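Local coordinates for protein phosphatidylserine synthase (Haemophilus influenzae, PDB 3HSI) that belongs to the phospholipase D superfamily, as an enzyme named phosphatidylserine synthase whose chain carries two regions of PLD type, at residues Ala49-Gln61 / Asn80-Arg93. Residues are numbered along the deposited sequence; the frame is centred on the assembly and turned at random.
Sequences AKKRIYVTALYWQ and NPHLDVKVLIDWHR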
ATOM      1  N   ALA C  49      14.046 -33.362  19.717  1.00 26.48           N
ATOM      2  CA  ALA C  49      14.591 -33.125  18.389  1.00 25.83           C
ATOM      3  C   ALA C  49      16.017 -33.636  18.262  1.00 26.12           C
ATOM      4  O   ALA C  49      16.842 -33.430  19.154  1.00 26.40           O
ATOM      5  CB  ALA C  49      14.534 -31.646  18.053  1.00 25.50           C
ATOM      6  N   LYS C  50      16.286 -34.320  17.155  1.00 26.11           N
ATOM      7  CA  LYS C  50      17.592 -34.864  16.861  1.00 26.67           C
ATOM      8  C   LYS C  50      18.266 -34.298  15.599  1.00 26.21           C
ATOM      9  O   LYS C  50      19.477 -34.291  15.523  1.00 26.12           O
ATOM     10  CB  LYS C  50      17.511 -36.388  16.744  1.00 27.32           C
ATOM     11  CG  LYS C  50      17.608 -37.113  18.070  1.00 30.72           C
ATOM     12  CD  LYS C  50      16.272 -37.677  18.425  1.00 36.39           C
ATOM     13  CE  LYS C  50      16.250 -38.259  19.843  1.00 39.79           C
ATOM     14  NZ  LYS C  50      14.820 -38.593  20.165  1.00 41.20           N
ATOM     15  N   LYS C  51      17.490 -33.831  14.626  1.00 25.59           N
ATOM     16  CA  LYS C  51      18.039 -33.373  13.351  1.00 25.87           C
ATOM     17  C   LYS C  51      17.859 -31.883  13.096  1.00 25.31           C
ATOM     18  O   LYS C  51      18.797 -31.197  12.721  1.00 25.41           O
ATOM     19  CB  LYS C  51      17.421 -34.194  12.207  1.00 26.19           C
ATOM     20  CG  LYS C  51      17.848 -35.688  12.280  1.00 30.37           C
ATOM     21  CD  LYS C  51      16.758 -36.626  11.774  1.00 36.03           C
ATOM     22  CE  LYS C  51      17.338 -38.022  11.501  1.00 38.99           C
ATOM     23  NZ  LYS C  51      16.550 -38.771  10.455  1.00 42.95           N
ATOM     24  N   ARG C  52      16.657 -31.368  13.304  1.00 24.47           N
ATOM     25  CA  ARG C  52      16.391 -29.970  12.935  1.00 24.50           C
ATOM     26  C   ARG C  52      15.240 -29.354  13.713  1.00 24.37           C
ATOM     27  O   ARG C  52      14.338 -30.080  14.196  1.00 24.21           O
ATOM     28  CB  ARG C  52      16.069 -29.866  11.444  1.00 23.99           C
ATOM     29  CG  ARG C  52      14.708 -30.510  11.086  1.00 23.53           C
ATOM     30  CD  ARG C  52      14.601 -30.796   9.608  1.00 20.40           C
ATOM     31  NE  ARG C  52      13.402 -31.585   9.359  1.00 23.77           N
ATOM     32  CZ  ARG C  52      13.003 -32.014   8.165  1.00 23.82           C
ATOM     33  NH1 ARG C  52      13.704 -31.734   7.063  1.00 20.54           N
ATOM     34  NH2 ARG C  52      11.891 -32.724   8.084  1.00 23.68           N
ATOM     35  N   ILE C  53      15.287 -28.021  13.797  1.00 23.78           N
ATOM     36  CA  ILE C  53      14.242 -27.210  14.369  1.00 23.87           C
ATOM     37  C   ILE C  53      14.139 -25.943  13.541  1.00 24.38           C
ATOM     38  O   ILE C  53      15.054 -25.108  13.561  1.00 25.68           O
ATOM     39  CB  ILE C  53      14.511 -26.845  15.854  1.00 23.79           C
ATOM     40  CG1 ILE C  53      14.476 -28.110  16.747  1.00 23.32           C
ATOM     41  CG2 ILE C  53      13.486 -25.796  16.341  1.00 22.59           C
ATOM     42  CD1 ILE C  53      15.015 -27.910  18.177  1.00 23.57           C
ATOM     43  N   TYR C  54      13.048 -25.840  12.793  1.00 23.54           N
ATOM     44  CA  TYR C  54      12.699 -24.650  12.023  1.00 24.26           C
ATOM     45  C   TYR C  54      11.444 -24.027  12.603  1.00 24.45           C
ATOM     46  O   TYR C  54      10.472 -24.737  12.930  1.00 25.41           O
ATOM     47  CB  TYR C  54      12.463 -24.987  10.535  1.00 23.39           C
ATOM     48  CG  TYR C  54      13.745 -25.264   9.728  1.00 23.82           C
ATOM     49  CD1 TYR C  54      14.132 -24.410   8.673  1.00 24.21           C
ATOM     50  CD2 TYR C  54      14.565 -26.350  10.032  1.00 23.47           C
ATOM     51  CE1 TYR C  54      15.297 -24.647   7.935  1.00 25.15           C
ATOM     52  CE2 TYR C  54      15.739 -26.600   9.303  1.00 25.51           C
ATOM     53  CZ  TYR C  54      16.095 -25.745   8.256  1.00 25.04           C
ATOM     54  OH  TYR C  54      17.236 -25.997   7.535  1.00 25.60           O
ATOM     55  N   VAL C  55      11.474 -22.711  12.708  1.00 24.15           N
ATOM     56  CA  VAL C  55      10.402 -21.904  13.250  1.00 24.27           C
ATOM     57  C   VAL C  55      10.298 -20.667  12.358  1.00 24.48           C
ATOM     58  O   VAL C  55      11.325 -20.044  12.070  1.00 24.86           O
ATOM     59  CB  VAL C  55      10.743 -21.453  14.688  1.00 24.14           C
ATOM     60  CG1 VAL C  55       9.807 -20.353  15.158  1.00 24.97           C
ATOM     61  CG2 VAL C  55      10.692 -22.634  15.666  1.00 24.65           C
ATOM     62  N   THR C  56       9.091 -20.381  11.860  1.00 24.00           N
ATOM     63  CA  THR C  56       8.748 -19.088  11.255  1.00 25.74           C
ATOM     64  C   THR C  56       7.637 -18.572  12.152  1.00 24.51           C
ATOM     65  O   THR C  56       6.682 -19.277  12.390  1.00 24.68           O
ATOM     66  CB  THR C  56       8.173 -19.163   9.773  1.00 26.07           C
ATOM     67  OG1 THR C  56       7.054 -20.080   9.736  1.00 32.41           O
ATOM     68  CG2 THR C  56       9.198 -19.611   8.786  1.00 25.88           C
ATOM     69  N   ALA C  57       7.798 -17.374  12.699  1.00 23.96           N
ATOM     70  CA  ALA C  57       6.776 -16.755  13.530  1.00 22.87           C
ATOM     71  C   ALA C  57       6.843 -15.259  13.255  1.00 22.65           C
ATOM     72  O   ALA C  57       7.818 -14.784  12.656  1.00 23.06           O
ATOM     73  CB  ALA C  57       7.012 -17.071  15.009  1.00 22.19           C
ATOM     74  N   LEU C  58       5.794 -14.528  13.607  1.00 22.22           N
ATOM     75  CA  LEU C  58       5.826 -13.075  13.487  1.00 21.91           C
ATOM     76  C   LEU C  58       6.913 -12.526  14.433  1.00 22.67           C
ATOM     77  O   LEU C  58       7.777 -11.733  14.029  1.00 22.00           O
ATOM     78  CB  LEU C  58       4.479 -12.463  13.829  1.00 21.03           C
ATOM     79  CG  LEU C  58       4.419 -10.910  13.767  1.00 24.49           C
ATOM     80  CD1 LEU C  58       4.841 -10.346  12.393  1.00 20.39           C
ATOM     81  CD2 LEU C  58       3.007 -10.376  14.170  1.00 22.57           C
ATOM     82  N   TYR C  59       6.922 -12.993  15.674  1.00 22.78           N
ATOM     83  CA  TYR C  59       7.961 -12.552  16.582  1.00 23.21           C
ATOM     84  C   TYR C  59       8.248 -13.568  17.641  1.00 23.40           C
ATOM     85  O   TYR C  59       7.482 -14.505  17.834  1.00 24.02           O
ATOM     86  CB  TYR C  59       7.614 -11.198  17.206  1.00 23.05           C
ATOM     87  CG  TYR C  59       6.325 -11.133  18.005  1.00 25.73           C
ATOM     88  CD1 TYR C  59       6.334 -11.320  19.382  1.00 28.61           C
ATOM     89  CD2 TYR C  59       5.108 -10.822  17.391  1.00 27.56           C
ATOM     90  CE1 TYR C  59       5.176 -11.213  20.125  1.00 29.69           C
ATOM     91  CE2 TYR C  59       3.939 -10.719  18.125  1.00 28.14           C
ATOM     92  CZ  TYR C  59       3.979 -10.919  19.495  1.00 29.26           C
ATOM     93  OH  TYR C  59       2.835 -10.817  20.252  1.00 28.22           O
ATOM     94  N   TRP C  60       9.378 -13.384  18.322  1.00 23.37           N
ATOM     95  CA  TRP C  60       9.737 -14.186  19.449  1.00 22.59           C
ATOM     96  C   TRP C  60      10.245 -13.194  20.500  1.00 23.04           C
ATOM     97  O   TRP C  60      11.315 -12.598  20.363  1.00 21.83           O
ATOM     98  CB  TRP C  60      10.795 -15.192  19.031  1.00 22.17           C
ATOM     99  CG  TRP C  60      11.237 -16.129  20.079  1.00 21.74           C
ATOM    100  CD1 TRP C  60      11.467 -15.852  21.400  1.00 23.44           C
ATOM    101  CD2 TRP C  60      11.592 -17.502  19.888  1.00 20.76           C
ATOM    102  NE1 TRP C  60      11.931 -16.973  22.044  1.00 20.59           N
ATOM    103  CE2 TRP C  60      12.013 -18.001  21.139  1.00 20.61           C
ATOM    104  CE3 TRP C  60      11.600 -18.357  18.772  1.00 19.57           C
ATOM    105  CZ2 TRP C  60      12.442 -19.326  21.314  1.00 20.76           C
ATOM    106  CZ3 TRP C  60      12.030 -19.678  18.945  1.00 19.94           C
ATOM    107  CH2 TRP C  60      12.420 -20.150  20.211  1.00 21.29           C
ATOM    108  N   GLN C  61       9.434 -13.012  21.542  1.00 23.41           N
ATOM    109  CA  GLN C  61       9.612 -11.916  22.492  1.00 23.29           C
ATOM    110  C   GLN C  61      10.613 -12.255  23.592  1.00 23.90           C
ATOM    111  O   GLN C  61      10.676 -13.382  24.068  1.00 23.71           O
ATOM    112  CB  GLN C  61       8.263 -11.594  23.118  1.00 22.92           C
ATOM    113  CG  GLN C  61       8.221 -10.373  23.996  1.00 22.53           C
ATOM    114  CD  GLN C  61       8.329  -9.081  23.187  1.00 23.75           C
ATOM    115  OE1 GLN C  61       8.009  -9.041  21.996  1.00 25.77           O
ATOM    116  NE2 GLN C  61       8.792  -8.029  23.829  1.00 24.10           N
ATOM    117  N   ASN C  80      23.517 -31.535  21.193  1.00 32.37           N
ATOM    118  CA  ASN C  80      23.571 -31.992  19.779  1.00 32.38           C
ATOM    119  C   ASN C  80      24.178 -30.893  18.892  1.00 31.72           C
ATOM    120  O   ASN C  80      23.436 -30.094  18.312  1.00 30.79           O
ATOM    121  CB  ASN C  80      22.160 -32.337  19.240  1.00 33.48           C
ATOM    122  CG  ASN C  80      21.384 -33.337  20.133  1.00 36.16           C
ATOM    123  OD1 ASN C  80      21.552 -34.557  20.015  1.00 39.69           O
ATOM    124  ND2 ASN C  80      20.527 -32.815  21.015  1.00 36.41           N
ATOM    125  N   PRO C  81      25.524 -30.813  18.806  1.00 31.08           N
ATOM    126  CA  PRO C  81      26.153 -29.696  18.063  1.00 30.59           C
ATOM    127  C   PRO C  81      25.785 -29.581  16.578  1.00 30.50           C
ATOM    128  O   PRO C  81      25.864 -28.484  16.028  1.00 30.95           O
ATOM    129  CB  PRO C  81      27.662 -29.935  18.212  1.00 30.84           C
ATOM    130  CG  PRO C  81      27.830 -31.200  18.999  1.00 30.79           C
ATOM    131  CD  PRO C  81      26.500 -31.623  19.557  1.00 30.99           C
ATOM    132  N   HIS C  82      25.370 -30.676  15.942  1.00 29.96           N
ATOM    133  CA  HIS C  82      24.966 -30.637  14.523  1.00 29.20           C
ATOM    134  C   HIS C  82      23.474 -30.390  14.281  1.00 29.11           C
ATOM    135  O   HIS C  82      23.017 -30.425  13.133  1.00 29.18           O
ATOM    136  CB  HIS C  82      25.407 -31.906  13.780  1.00 29.15           C
ATOM    137  CG  HIS C  82      26.832 -32.283  14.029  1.00 29.43           C
ATOM    138  ND1 HIS C  82      27.868 -31.374  13.945  1.00 29.89           N
ATOM    139  CD2 HIS C  82      27.394 -33.468  14.356  1.00 29.03           C
ATOM    140  CE1 HIS C  82      29.001 -31.982  14.233  1.00 29.97           C
ATOM    141  NE2 HIS C  82      28.740 -33.252  14.491  1.00 30.15           N
ATOM    142  N   LEU C  83      22.710 -30.141  15.343  1.00 28.31           N
ATOM    143  CA  LEU C  83      21.312 -29.806  15.181  1.00 27.51           C
ATOM    144  C   LEU C  83      21.177 -28.576  14.270  1.00 27.16           C
ATOM    145  O   LEU C  83      21.769 -27.529  14.508  1.00 27.39           O
ATOM    146  CB  LEU C  83      20.663 -29.559  16.541  1.00 27.83           C
ATOM    147  CG  LEU C  83      19.122 -29.501  16.622  1.00 28.69           C
ATOM    148  CD1 LEU C  83      18.466 -30.870  16.469  1.00 25.80           C
ATOM    149  CD2 LEU C  83      18.759 -28.913  17.970  1.00 30.91           C
ATOM    150  N   ASP C  84      20.408 -28.722  13.210  1.00 26.39           N
ATOM    151  CA  ASP C  84      20.161 -27.619  12.292  1.00 26.71           C
ATOM    152  C   ASP C  84      19.003 -26.788  12.869  1.00 25.89           C
ATOM    153  O   ASP C  84      17.859 -27.205  12.766  1.00 25.72           O
ATOM    154  CB  ASP C  84      19.825 -28.211  10.911  1.00 26.72           C
ATOM    155  CG  ASP C  84      19.513 -27.155   9.859  1.00 29.42           C
ATOM    156  OD1 ASP C  84      19.850 -25.955  10.054  1.00 31.03           O
ATOM    157  OD2 ASP C  84      18.914 -27.547   8.832  1.00 29.78           O
ATOM    158  N   VAL C  85      19.302 -25.661  13.529  1.00 25.27           N
ATOM    159  CA  VAL C  85      18.258 -24.776  14.112  1.00 25.06           C
ATOM    160  C   VAL C  85      18.165 -23.453  13.341  1.00 25.37           C
ATOM    161  O   VAL C  85      19.154 -22.732  13.248  1.00 26.02           O
ATOM    162  CB  VAL C  85      18.490 -24.440  15.628  1.00 24.53           C
ATOM    163  CG1 VAL C  85      17.304 -23.631  16.199  1.00 25.97           C
ATOM    164  CG2 VAL C  85      18.675 -25.661  16.435  1.00 23.37           C
ATOM    165  N   LYS C  86      16.977 -23.125  12.824  1.00 24.87           N
ATOM    166  CA  LYS C  86      16.758 -21.850  12.125  1.00 24.92           C
ATOM    167  C   LYS C  86      15.465 -21.258  12.605  1.00 24.25           C
ATOM    168  O   LYS C  86      14.449 -21.940  12.609  1.00 24.82           O
ATOM    169  CB  LYS C  86      16.731 -22.026  10.595  1.00 24.46           C
ATOM    170  CG  LYS C  86      18.007 -22.686  10.071  1.00 24.91           C
ATOM    171  CD  LYS C  86      18.640 -21.950   8.913  1.00 28.34           C
ATOM    172  CE  LYS C  86      20.014 -22.526   8.588  1.00 28.91           C
ATOM    173  NZ  LYS C  86      19.898 -23.929   8.074  1.00 30.20           N
ATOM    174  N   VAL C  87      15.522 -20.022  13.079  1.00 23.70           N
ATOM    175  CA  VAL C  87      14.323 -19.320  13.550  1.00 23.16           C
ATOM    176  C   VAL C  87      14.181 -18.080  12.685  1.00 23.75           C
ATOM    177  O   VAL C  87      15.063 -17.196  12.685  1.00 23.95           O
ATOM    178  CB  VAL C  87      14.404 -18.957  15.083  1.00 22.84           C
ATOM    179  CG1 VAL C  87      13.166 -18.206  15.547  1.00 18.59           C
ATOM    180  CG2 VAL C  87      14.614 -20.261  15.939  1.00 21.32           C
ATOM    181  N   LEU C  88      13.088 -18.019  11.926  1.00 24.18           N
ATOM    182  CA  LEU C  88      12.826 -16.832  11.079  1.00 24.23           C
ATOM    183  C   LEU C  88      11.701 -15.989  11.691  1.00 23.93           C
ATOM    184  O   LEU C  88      10.618 -16.500  11.951  1.00 24.29           O
ATOM    185  CB  LEU C  88      12.490 -17.235   9.631  1.00 23.83           C
ATOM    186  CG  LEU C  88      13.602 -17.730   8.695  1.00 25.03           C
ATOM    187  CD1 LEU C  88      14.272 -19.014   9.229  1.00 22.79           C
ATOM    188  CD2 LEU C  88      13.099 -17.954   7.250  1.00 23.56           C
ATOM    189  N   ILE C  89      11.979 -14.718  11.961  1.00 23.12           N
ATOM    190  CA  ILE C  89      10.954 -13.813  12.474  1.00 23.45           C
ATOM    191  C   ILE C  89      10.967 -12.568  11.618  1.00 23.24           C
ATOM    192  O   ILE C  89      11.901 -12.344  10.844  1.00 23.57           O
ATOM    193  CB  ILE C  89      11.121 -13.448  14.013  1.00 23.69           C
ATOM    194  CG1 ILE C  89      12.524 -12.870  14.361  1.00 23.78           C
ATOM    195  CG2 ILE C  89      10.695 -14.612  14.900  1.00 22.31           C
ATOM    196  CD1 ILE C  89      13.625 -13.895  14.731  1.00 26.12           C
ATOM    197  N   ASP C  90       9.937 -11.754  11.751  1.00 23.36           N
ATOM    198  CA  ASP C  90       9.853 -10.552  10.951  1.00 23.30           C
ATOM    199  C   ASP C  90      11.034  -9.639  11.338  1.00 22.96           C
ATOM    200  O   ASP C  90      11.327  -9.448  12.522  1.00 23.10           O
ATOM    201  CB  ASP C  90       8.510  -9.860  11.161  1.00 23.64           C
ATOM    202  CG  ASP C  90       8.349  -8.671  10.262  1.00 27.05           C
ATOM    203  OD1 ASP C  90       7.908  -8.886   9.108  1.00 27.30           O
ATOM    204  OD2 ASP C  90       8.712  -7.532  10.691  1.00 29.30           O
ATOM    205  N   TRP C  91      11.708  -9.121  10.322  1.00 21.87           N
ATOM    206  CA  TRP C  91      12.844  -8.231  10.469  1.00 21.99           C
ATOM    207  C   TRP C  91      12.507  -6.916  11.211  1.00 21.75           C
ATOM    208  O   TRP C  91      13.205  -6.582  12.156  1.00 20.86           O
ATOM    209  CB  TRP C  91      13.405  -7.946   9.100  1.00 21.13           C
ATOM    210  CG  TRP C  91      14.324  -6.783   8.989  1.00 23.43           C
ATOM    211  CD1 TRP C  91      13.995  -5.490   8.602  1.00 22.39           C
ATOM    212  CD2 TRP C  91      15.737  -6.790   9.204  1.00 20.62           C
ATOM    213  NE1 TRP C  91      15.122  -4.709   8.580  1.00 22.23           N
ATOM    214  CE2 TRP C  91      16.204  -5.473   8.939  1.00 24.04           C
ATOM    215  CE3 TRP C  91      16.656  -7.776   9.587  1.00 24.32           C
ATOM    216  CZ2 TRP C  91      17.562  -5.114   9.061  1.00 24.96           C
ATOM    217  CZ3 TRP C  91      18.022  -7.424   9.706  1.00 25.32           C
ATOM    218  CH2 TRP C  91      18.450  -6.096   9.441  1.00 25.62           C
ATOM    219  N   HIS C  92      11.456  -6.197  10.795  1.00 21.76           N
ATOM    220  CA  HIS C  92      11.082  -4.916  11.435  1.00 22.68           C
ATOM    221  C   HIS C  92      10.575  -5.118  12.882  1.00 23.18           C
ATOM    222  O   HIS C  92      10.963  -4.409  13.809  1.00 23.15           O
ATOM    223  CB  HIS C  92       9.986  -4.206  10.641  1.00 22.95           C
ATOM    224  CG  HIS C  92      10.326  -3.959   9.209  1.00 23.44           C
ATOM    225  ND1 HIS C  92      11.208  -2.970   8.812  1.00 22.76           N
ATOM    226  CD2 HIS C  92       9.878  -4.545   8.074  1.00 20.94           C
ATOM    227  CE1 HIS C  92      11.301  -2.971   7.495  1.00 22.93           C
ATOM    228  NE2 HIS C  92      10.509  -3.919   7.022  1.00 24.57           N
ATOM    229  N   ARG C  93       9.724  -6.114  13.072  1.00 23.86           N
ATOM    230  CA  ARG C  93       9.137  -6.368  14.377  1.00 24.58           C
ATOM    231  C   ARG C  93      10.205  -6.696  15.413  1.00 24.46           C
ATOM    232  O   ARG C  93      10.108  -6.261  16.567  1.00 24.74           O
ATOM    233  CB  ARG C  93       8.034  -7.440  14.286  1.00 24.84           C
ATOM    234  CG  ARG C  93       7.368  -7.803  15.602  1.00 28.33           C
ATOM    235  CD  ARG C  93       6.681  -6.597  16.276  1.00 34.56           C
ATOM    236  NE  ARG C  93       6.077  -7.025  17.537  1.00 38.28           N
ATOM    237  CZ  ARG C  93       6.759  -7.238  18.666  1.00 41.91           C
ATOM    238  NH1 ARG C  93       8.087  -7.039  18.708  1.00 42.59           N
ATOM    239  NH2 ARG C  93       6.116  -7.642  19.759  1.00 40.17           N
TER
HETATM  240  O   HOH W   1       9.931 -10.171  14.941  1.00 26.88           O
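Strands 52-56 and 84-90 are the two parallel strands of a beta-alpha-beta unit, with paired residues from Arg52-Asp84 to Thr56-Leu88 and axes 6° apart. Backbone bonds run both ways between them, for instance Leu88 N to Val55 O at 2.7 Å. On the face carrying Tyr54, the phenol OH donates to Asp84 OD2 at 2.6 Å, meeting that oxygen on its syn side but out of the carboxylate plane; ring and carboxylate stand nearly perpendicular (86°). Lys86 runs alongside the same ring, its CB 4.2 Å from the Tyr54 centroid in a CH-pi contact. Its chain bends at chi2 and chi4, bringing NZ to 2.8 Å from Asp84 OD1 in a salt bridge. Helix 181-195 packs over this face, and its Asn192 also bonds Tyr54 OH. The connecting helix 64-79 covers the other face, as in the alpha/beta sandwich of PLD-like domains; there Val87 CG1 approaches Trp60 CE3 to 3.6 Å, while Ile53 CD1 meets Leu83 CD2. Beyond the strands, the Arg93 guanidinium stacks on Tyr59, planes 20° apart, with CZ 4.1 Å from the ring centroid, a cation-pi geometry. Arg93 NH2 also donates to Gln61 OE1 at 3.2 Å, and stack and bond together restrict how the guanidinium can turn; Asn107 is a further partner of the Gln61 amide. Asp90 OD2 accepts from Arg93 N, an Asx motif, while its OD1 accepts from Leu141 N.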